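Local atomic coordinates of putative sortase (PDB entry 2W1J), a protein that probably acts as a class C sortase, a transpeptidase that joins pilin subunits covalently during assembly of the pilus fibre of Streptococcus pneumoniae. Residues I74-L78 with A121-T125; G41-S45 with I112-T116; Y56-L60 with H95-L101. One frame throughout, in Å; residues are numbered along the deposited sequence. Where two conformers were deposited one is given.

Contact 1 (I74-L78 with A121-T125)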
loop_
_atom_site.group_PDB
_atom_site.type_symbol
_atom_site.label_atom_id
_atom_site.label_comp_id
_atom_site.label_asym_id
_atom_site.label_seq_id
_atom_site.Cartn_x
_atom_site.Cartn_y
_atom_site.Cartn_z
ATOM N N ILE A 74 -2.400 12.840 -9.568
ATOM C CA ILE A 74 -2.405 13.761 -8.426
ATOM C C ILE A 74 -0.999 14.006 -7.871
ATOM O O ILE A 74 -0.833 14.481 -6.744
ATOM C CB ILE A 74 -3.347 13.291 -7.297
ATOM C CG1 ILE A 74 -3.035 11.852 -6.874
ATOM C CG2 ILE A 74 -4.805 13.433 -7.738
ATOM C CD1 ILE A 74 -3.778 11.424 -5.609
ATOM N N ASP A 75 0.018 13.723 -8.676
ATOM C CA ASP A 75 1.393 14.055 -8.298
ATOM C C ASP A 75 1.804 13.452 -6.962
ATOM O O ASP A 75 2.459 14.117 -6.146
ATOM C CB ASP A 75 1.597 15.574 -8.279
ATOM C CG ASP A 75 1.256 16.204 -9.605
ATOM O OD1 ASP A 75 1.839 15.770 -10.617
ATOM O OD2 ASP A 75 0.383 17.094 -9.643
ATOM N N VAL A 76 1.431 12.196 -6.744
ATOM C CA VAL A 76 1.809 11.493 -5.523
ATOM C C VAL A 76 2.872 10.441 -5.826
ATOM O O VAL A 76 2.776 9.715 -6.818
ATOM C CB VAL A 76 0.581 10.813 -4.889
ATOM C CG1 VAL A 76 1.000 9.810 -3.834
ATOM C CG2 VAL A 76 -0.352 11.850 -4.317
ATOM N N ASP A 77 3.915 10.384 -5.006
ATOM C CA ASP A 77 4.843 9.262 -5.053
ATOM C C ASP A 77 5.333 9.094 -3.628
ATOM O O ASP A 77 6.125 9.904 -3.136
ATOM C CB ASP A 77 5.998 9.504 -6.030
ATOM C CG ASP A 77 6.641 8.204 -6.521
ATOM O OD1 ASP A 77 6.260 7.103 -6.052
ATOM O OD2 ASP A 77 7.536 8.282 -7.387
ATOM N N LEU A 78 4.819 8.074 -2.948
ATOM C CA LEU A 78 5.103 7.896 -1.522
ATOM C C LEU A 78 5.820 6.586 -1.266
ATOM O O LEU A 78 5.423 5.549 -1.793
ATOM C CB LEU A 78 3.812 7.881 -0.710
ATOM C CG LEU A 78 3.074 9.194 -0.505
ATOM C CD1 LEU A 78 1.814 8.903 0.296
ATOM C CD2 LEU A 78 3.960 10.200 0.222
ATOM N N ALA A 121 2.537 17.565 5.108
ATOM C CA ALA A 121 2.758 16.758 3.917
ATOM C C ALA A 121 1.414 16.312 3.389
ATOM O O ALA A 121 0.524 15.925 4.153
ATOM C CB ALA A 121 3.613 15.553 4.250
ATOM N N LYS A 122 1.260 16.362 2.073
ATOM C CA LYS A 122 -0.045 16.083 1.495
ATOM C C LYS A 122 -0.452 14.610 1.588
ATOM O O LYS A 122 -1.638 14.316 1.691
ATOM C CB LYS A 122 -0.153 16.612 0.061
ATOM C CG LYS A 122 0.795 15.963 -0.917
ATOM C CD LYS A 122 0.749 16.645 -2.279
ATOM C CE LYS A 122 1.348 15.742 -3.341
ATOM N NZ LYS A 122 1.345 16.398 -4.676
ATOM N N MET A 123 0.523 13.701 1.606
ATOM C CA MET A 123 0.227 12.266 1.692
ATOM C C MET A 123 -0.914 11.895 0.736
ATOM O O MET A 123 -0.780 12.115 -0.467
ATOM C CB MET A 123 -0.049 11.839 3.141
ATOM C CG MET A 123 1.102 12.135 4.120
ATOM S SD MET A 123 2.661 11.385 3.611
ATOM C CE MET A 123 3.610 11.616 5.115
ATOM N N PHE A 124 -2.020 11.361 1.257
ATOM C CA PHE A 124 -3.156 10.935 0.413
ATOM C C PHE A 124 -4.317 11.955 0.407
ATOM O O PHE A 124 -5.455 11.624 0.079
ATOM C CB PHE A 124 -3.699 9.566 0.853
ATOM C CG PHE A 124 -2.956 8.364 0.292
ATOM C CD1 PHE A 124 -1.895 8.471 -0.603
ATOM C CD2 PHE A 124 -3.367 7.095 0.676
ATOM C CE1 PHE A 124 -1.259 7.321 -1.083
ATOM C CE2 PHE A 124 -2.749 5.953 0.204
ATOM C CZ PHE A 124 -1.698 6.054 -0.681
ATOM N N THR A 125 -4.039 13.205 0.763
ATOM C CA THR A 125 -5.105 14.211 0.811
ATOM C C THR A 125 -5.908 14.286 -0.486
ATOM O O THR A 125 -7.135 14.454 -0.452
ATOM C CB THR A 125 -4.545 15.599 1.155
ATOM O OG1 THR A 125 -4.048 15.560 2.491
ATOM C CG2 THR A 125 -5.634 16.677 1.045
#
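In the sortase beta-barrel fold, a type II' beta turn from Lys122 to Thr125 packs Lys122, Met123 and Phe124 against Asp75, Val76 and Leu78, where strand 76-82 begins. Opposite Ile71 of strand 65-71, Asp75 and Val76 share one position, as in a G1 beta bulge, and the carbonyl of Asp75 in the bulge accepts a lysine. Lys122 NZ donates to Asp75 O at 2.9 Å, arriving from above the carbonyl plane, 52° out of it, and not along a lone pair. The lysine sets off with CG wedged between its backbone N and carbonyl carbon (chi1 64°) and then runs extended, which carries the ammonium across to the Asp75 carbonyl at the exposed side of the contact. Lys122 NZ stays 5.1 Å from Asp75 OD2, an opposite charge that may still favour the approach. Deeper in, Phe124 lies buried: Val76 CG1 meets its ring at the edge, 4.3 Å from CE1, while Leu78 CD1 approaches the same CE1 obliquely at 3.7 Å. The ring also touches Leu174 and Thr176 of strand 170-178. The other branch of Leu78 serves Met123, whose chain bends at chi2 (-56°) and crosses the leucine at about a right angle, with SD 3.8 Å from CD2. Within the turn, Thr125 grips Lys122 O twice, by N and by OG1, the latter in the carbonyl plane on a lone pair.

Contact 2 (G41-S45 with I112-T116)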
loop_
_atom_site.group_PDB
_atom_site.type_symbol
_atom_site.label_atom_id
_atom_site.label_comp_id
_atom_site.label_asym_id
_atom_site.label_seq_id
_atom_site.Cartn_x
_atom_site.Cartn_y
_atom_site.Cartn_z
ATOM N N GLY A 41 -6.205 -3.961 12.116
ATOM C CA GLY A 41 -7.037 -2.983 12.813
ATOM C C GLY A 41 -7.161 -1.683 12.032
ATOM O O GLY A 41 -6.585 -1.540 10.953
ATOM N N ASP A 42 -7.916 -0.731 12.574
ATOM C CA ASP A 42 -8.023 0.604 11.977
ATOM C C ASP A 42 -6.748 1.377 12.289
ATOM O O ASP A 42 -6.448 1.622 13.456
ATOM C CB ASP A 42 -9.235 1.345 12.559
ATOM C CG ASP A 42 -9.305 2.803 12.131
ATOM O OD1 ASP A 42 -8.918 3.113 10.987
ATOM O OD2 ASP A 42 -9.803 3.623 12.932
ATOM N N PRO A 43 -5.989 1.770 11.254
ATOM C CA PRO A 43 -4.688 2.393 11.514
ATOM C C PRO A 43 -4.729 3.613 12.424
ATOM O O PRO A 43 -3.735 3.924 13.080
ATOM C CB PRO A 43 -4.222 2.808 10.117
ATOM C CG PRO A 43 -4.819 1.774 9.225
ATOM C CD PRO A 43 -6.182 1.485 9.819
ATOM N N TRP A 44 -5.861 4.308 12.457
ATOM C CA TRP A 44 -5.926 5.565 13.192
ATOM C C TRP A 44 -6.395 5.394 14.636
ATOM O O TRP A 44 -6.468 6.363 15.392
ATOM C CB TRP A 44 -6.755 6.599 12.425
ATOM C CG TRP A 44 -6.090 6.995 11.133
ATOM C CD1 TRP A 44 -5.193 8.006 10.953
ATOM C CD2 TRP A 44 -6.230 6.354 9.857
ATOM N NE1 TRP A 44 -4.777 8.046 9.642
ATOM C CE2 TRP A 44 -5.406 7.048 8.947
ATOM C CE3 TRP A 44 -6.986 5.273 9.393
ATOM C CZ2 TRP A 44 -5.309 6.689 7.602
ATOM C CZ3 TRP A 44 -6.889 4.922 8.055
ATOM C CH2 TRP A 44 -6.053 5.624 7.177
ATOM N N SER A 45 -6.681 4.156 15.026
ATOM C CA SER A 45 -7.040 3.857 16.409
ATOM C C SER A 45 -5.796 3.901 17.292
ATOM O O SER A 45 -4.678 3.731 16.812
ATOM C CB SER A 45 -7.696 2.481 16.503
ATOM O OG SER A 45 -6.742 1.448 16.318
ATOM N N ILE A 112 -2.824 -0.151 1.100
ATOM C CA ILE A 112 -1.782 0.839 1.352
ATOM C C ILE A 112 -2.464 2.083 1.925
ATOM O O ILE A 112 -3.429 2.577 1.345
ATOM C CB ILE A 112 -1.001 1.185 0.060
ATOM C CG1 ILE A 112 -0.327 -0.067 -0.520
ATOM C CG2 ILE A 112 0.027 2.296 0.335
ATOM C CD1 ILE A 112 0.382 0.176 -1.831
ATOM N N THR A 113 -1.966 2.550 3.068
ATOM C CA THR A 113 -2.630 3.540 3.917
ATOM C C THR A 113 -1.810 4.823 4.014
ATOM O O THR A 113 -0.589 4.755 4.143
ATOM C CB THR A 113 -2.687 2.974 5.345
ATOM O OG1 THR A 113 -3.170 1.625 5.316
ATOM C CG2 THR A 113 -3.553 3.830 6.250
ATOM N N ALA A 114 -2.466 5.979 4.007
ATOM C CA ALA A 114 -1.756 7.222 4.307
ATOM C C ALA A 114 -2.735 8.294 4.764
ATOM O O ALA A 114 -3.952 8.164 4.566
ATOM C CB ALA A 114 -0.938 7.706 3.098
ATOM N N HIS A 115 -2.206 9.346 5.378
ATOM C CA HIS A 115 -3.037 10.395 5.965
ATOM C C HIS A 115 -3.717 11.273 4.925
ATOM O O HIS A 115 -3.254 11.411 3.789
ATOM C CB HIS A 115 -2.187 11.311 6.843
ATOM C CG HIS A 115 -1.780 10.711 8.150
ATOM N ND1 HIS A 115 -2.666 10.070 8.989
ATOM C CD2 HIS A 115 -0.586 10.706 8.789
ATOM C CE1 HIS A 115 -2.031 9.678 10.080
ATOM N NE2 HIS A 115 -0.769 10.059 9.988
ATOM N N THR A 116 -4.807 11.906 5.355
ATOM C CA THR A 116 -5.384 13.055 4.666
ATOM C C THR A 116 -5.385 14.229 5.641
ATOM O O THR A 116 -5.726 14.070 6.814
ATOM C CB THR A 116 -6.839 12.786 4.191
ATOM O OG1 THR A 116 -6.838 11.997 2.984
ATOM C CG2 THR A 116 -7.558 14.083 3.909
#
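Trp44 and His115 meet by their edges, without stacking, the five-membered part of the indole and the imidazole tilted 52° apart. Pro43 CB lies on one face of the indole, 3.8 Å above its plane and offset toward the rim. At the indole edge, near its plane, stand Asp42 OD1, Ala114 O, which is 3.6 Å from Trp44 CZ2, and His115 ND1, which is 3.0 Å from Trp44 NE1. His115 ND1 is hydrogen-bonded to a glycerol, probably from the crystallisation liquor, whose same oxygen accepts Thr116 N. Thr113 CG2, anti to its backbone N, comes obliquely at the six-membered part of the indole and also meets Pro43 CG; since Thr113 was modelled in two conformers, the closeness of this approach is doubtful. Asp42-Pro43-Trp44 matches the lid motif of class C sortases, in which the aromatic residue lies over the active-site groove. A type I turn from Asp42 to Ser45 shapes it, Asp42 O accepting both Ser45 N (3.0 Å) and Ser45 OG (2.9 Å). His115, Cys177 and Arg186 are consistent with the family's His-Cys-Arg site; Asp42 forms a salt bridge with Arg186 and Trp44 touches Cys177. Along the chain the lid follows helix 18-33 and precedes helix 46-49; in space it packs on Thr113 of strand 108-113, on the chain that follows it, and on Leu175 of strand 170-178.

Contact 3 (Y56-L60 with H95-L101)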
loop_
_atom_site.group_PDB
_atom_site.type_symbol
_atom_site.label_atom_id
_atom_site.label_comp_id
_atom_site.label_asym_id
_atom_site.label_seq_id
_atom_site.Cartn_x
_atom_site.Cartn_y
_atom_site.Cartn_z
ATOM N N TYR A 56 7.357 -8.188 9.293
ATOM C CA TYR A 56 6.791 -9.235 8.447
ATOM C C TYR A 56 7.132 -9.102 6.962
ATOM O O TYR A 56 6.970 -10.061 6.204
ATOM C CB TYR A 56 5.277 -9.315 8.630
ATOM C CG TYR A 56 4.545 -8.079 8.170
ATOM C CD1 TYR A 56 4.151 -7.934 6.847
ATOM C CD2 TYR A 56 4.269 -7.046 9.052
ATOM C CE1 TYR A 56 3.480 -6.802 6.422
ATOM C CE2 TYR A 56 3.602 -5.908 8.638
ATOM C CZ TYR A 56 3.208 -5.786 7.318
ATOM O OH TYR A 56 2.546 -4.643 6.923
ATOM N N ALA A 57 7.623 -7.937 6.559
ATOM C CA ALA A 57 7.903 -7.667 5.149
ATOM C C ALA A 57 9.380 -7.429 4.861
ATOM O O ALA A 57 9.729 -6.856 3.827
ATOM C CB ALA A 57 7.069 -6.467 4.670
ATOM N N ARG A 58 10.263 -7.884 5.751
ATOM C CA ARG A 58 11.696 -7.638 5.590
ATOM C C ARG A 58 12.242 -8.079 4.233
ATOM O O ARG A 58 13.145 -7.446 3.687
ATOM C CB ARG A 58 12.501 -8.265 6.732
ATOM C CG ARG A 58 12.266 -7.610 8.090
ATOM C CD ARG A 58 13.187 -8.196 9.142
ATOM N NE ARG A 58 14.556 -7.719 8.978
ATOM C CZ ARG A 58 15.606 -8.214 9.625
ATOM N NH1 ARG A 58 15.448 -9.210 10.488
ATOM N NH2 ARG A 58 16.814 -7.712 9.409
ATOM N N MET A 59 11.694 -9.162 3.690
ATOM C CA MET A 59 12.185 -9.684 2.416
ATOM C C MET A 59 12.010 -8.695 1.259
ATOM O O MET A 59 12.756 -8.739 0.283
ATOM C CB MET A 59 11.542 -11.038 2.078
ATOM C CG MET A 59 10.159 -10.962 1.440
ATOM S SD MET A 59 8.854 -10.385 2.550
ATOM C CE MET A 59 8.451 -11.872 3.469
ATOM N N LEU A 60 11.030 -7.801 1.378
ATOM C CA LEU A 60 10.731 -6.836 0.318
ATOM C C LEU A 60 11.432 -5.496 0.533
ATOM O O LEU A 60 11.357 -4.606 -0.318
ATOM C CB LEU A 60 9.220 -6.609 0.224
ATOM C CG LEU A 60 8.429 -7.772 -0.380
ATOM C CD1 LEU A 60 6.953 -7.411 -0.478
ATOM C CD2 LEU A 60 8.979 -8.134 -1.766
ATOM N N HIS A 95 1.776 -0.196 4.824
ATOM C CA HIS A 95 1.064 -1.377 4.372
ATOM C C HIS A 95 0.223 -1.935 5.520
ATOM O O HIS A 95 0.724 -2.114 6.635
ATOM C CB HIS A 95 2.069 -2.417 3.896
ATOM C CG HIS A 95 1.444 -3.732 3.574
ATOM N ND1 HIS A 95 1.470 -4.802 4.444
ATOM C CD2 HIS A 95 0.740 -4.137 2.490
ATOM C CE1 HIS A 95 0.807 -5.811 3.908
ATOM N NE2 HIS A 95 0.351 -5.432 2.726
ATOM N N LEU A 96 -1.049 -2.212 5.248
ATOM C CA LEU A 96 -1.954 -2.729 6.263
ATOM C C LEU A 96 -1.693 -4.207 6.547
ATOM O O LEU A 96 -1.970 -5.081 5.722
ATOM C CB LEU A 96 -3.406 -2.509 5.843
ATOM C CG LEU A 96 -4.505 -2.785 6.879
ATOM C CD1 LEU A 96 -4.325 -1.945 8.136
ATOM C CD2 LEU A 96 -5.877 -2.535 6.276
ATOM N N GLU A 97 -1.156 -4.494 7.728
ATOM C CA GLU A 97 -0.831 -5.870 8.079
ATOM C C GLU A 97 -2.096 -6.718 8.110
ATOM O O GLU A 97 -3.146 -6.263 8.566
ATOM C CB GLU A 97 -0.092 -5.930 9.420
ATOM C CG GLU A 97 0.437 -7.325 9.753
ATOM C CD GLU A 97 1.388 -7.353 10.941
ATOM O OE1 GLU A 97 1.559 -6.308 11.608
ATOM O OE2 GLU A 97 1.966 -8.433 11.207
ATOM N N GLY A 98 -2.000 -7.937 7.588
ATOM C CA GLY A 98 -3.170 -8.781 7.392
ATOM C C GLY A 98 -3.622 -8.800 5.942
ATOM O O GLY A 98 -4.390 -9.673 5.555
ATOM N N THR A 99 -3.157 -7.838 5.141
ATOM C CA THR A 99 -3.452 -7.823 3.707
ATOM C C THR A 99 -2.246 -8.338 2.916
ATOM O O THR A 99 -1.151 -8.488 3.458
ATOM C CB THR A 99 -3.927 -6.427 3.209
ATOM O OG1 THR A 99 -2.833 -5.500 3.113
ATOM C CG2 THR A 99 -5.019 -5.880 4.128
ATOM N N SER A 100 -2.435 -8.623 1.632
ATOM C CA SER A 100 -1.366 -9.198 0.819
ATOM C C SER A 100 -0.192 -8.234 0.697
ATOM O O SER A 100 -0.393 -7.008 0.592
ATOM C CB SER A 100 -1.876 -9.476 -0.595
ATOM O OG SER A 100 -3.056 -10.256 -0.605
ATOM N N LEU A 101 1.026 -8.772 0.671
ATOM C CA LEU A 101 2.170 -7.959 0.273
ATOM C C LEU A 101 2.000 -7.482 -1.163
ATOM O O LEU A 101 1.374 -8.173 -1.985
ATOM C CB LEU A 101 3.453 -8.765 0.382
ATOM C CG LEU A 101 3.800 -9.261 1.786
ATOM C CD1 LEU A 101 5.020 -10.161 1.726
ATOM C CD2 LEU A 101 4.064 -8.065 2.699
#
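His95 on strand 93-95 of the sortase barrel meets Tyr56 of the loop leading to strand 65-71, and the chain beyond it turns back through a type II beta turn from Leu96 to Thr99. His95 CG stands anti to its backbone N (chi1 173°), which brings ND1 to Tyr56 OH at 2.7 Å, a hydrogen bond in which either could be the donor. The rings meet rim to rim without stacking. On the far side of the imidazole, NE2 donates to Ser100 O at 2.8 Å, coming from well above that carbonyl's plane, so both ring nitrogens are held and the ring's rotation is fixed. Tyr56 OH has a further partner in Gly83 N. The carbonyl of Leu96 receives Thr99 N and, on a lone pair, Thr99 OG1, which closes the turn. Glu97 is extended over the tyrosine: its CG lies above one face in a CH-pi contact, 4.0 Å from the ring centroid, and the carboxylate continues beside CD2 and CE2, its plane tilted 25° from the ring's, with Glu97 OE2 3.4 Å from Tyr56 CD2. Gly98 occupies the turn with positive phi. Leu101 ends the segment and packs against the 56-60 loop. Its CD2 meets the tyrosine edge at CE1 (4.0 Å) and Ala57 CB (3.9 Å), whereas the Leu60 side chain runs at a slant to that of Leu101, its CD1 lying beside Leu101 CB. Phe31 of helix 18-33 also touches Leu101, and Leu27 of that helix touches Met59. The Met59 chain, bent at chi2 and chi3, reaches the leucine tip to tip, Met59 SD to Leu101 CD1 at 3.9 Å.

How the contacts relate
From the N terminus, the chain leaves helix 18-33 and passes 41-45, 56-60 and 74-78 before their partners follow. Contact 3 closes first, when 95-101 returns to 56-60; contact 2 then closes a longer loop at 112-116, with contact 3 nested inside it. Contact 1, closed last at 121-125, crosses both. Contacts 2 and 1 adjoin where Phe124 N lies 2.8 Å from His115 O, a probable hydrogen bond. Contacts 2 and 3 meet through Leu96 CD1, beside Gly41 O and Pro43 CG. Contacts 1 and 3 do not touch. Contacts 1 and 2 fasten the 121-125 turn and the 41-45 loop to the same sheet, while contact 3 joins the 56-60 loop to the chain following strand 93-95.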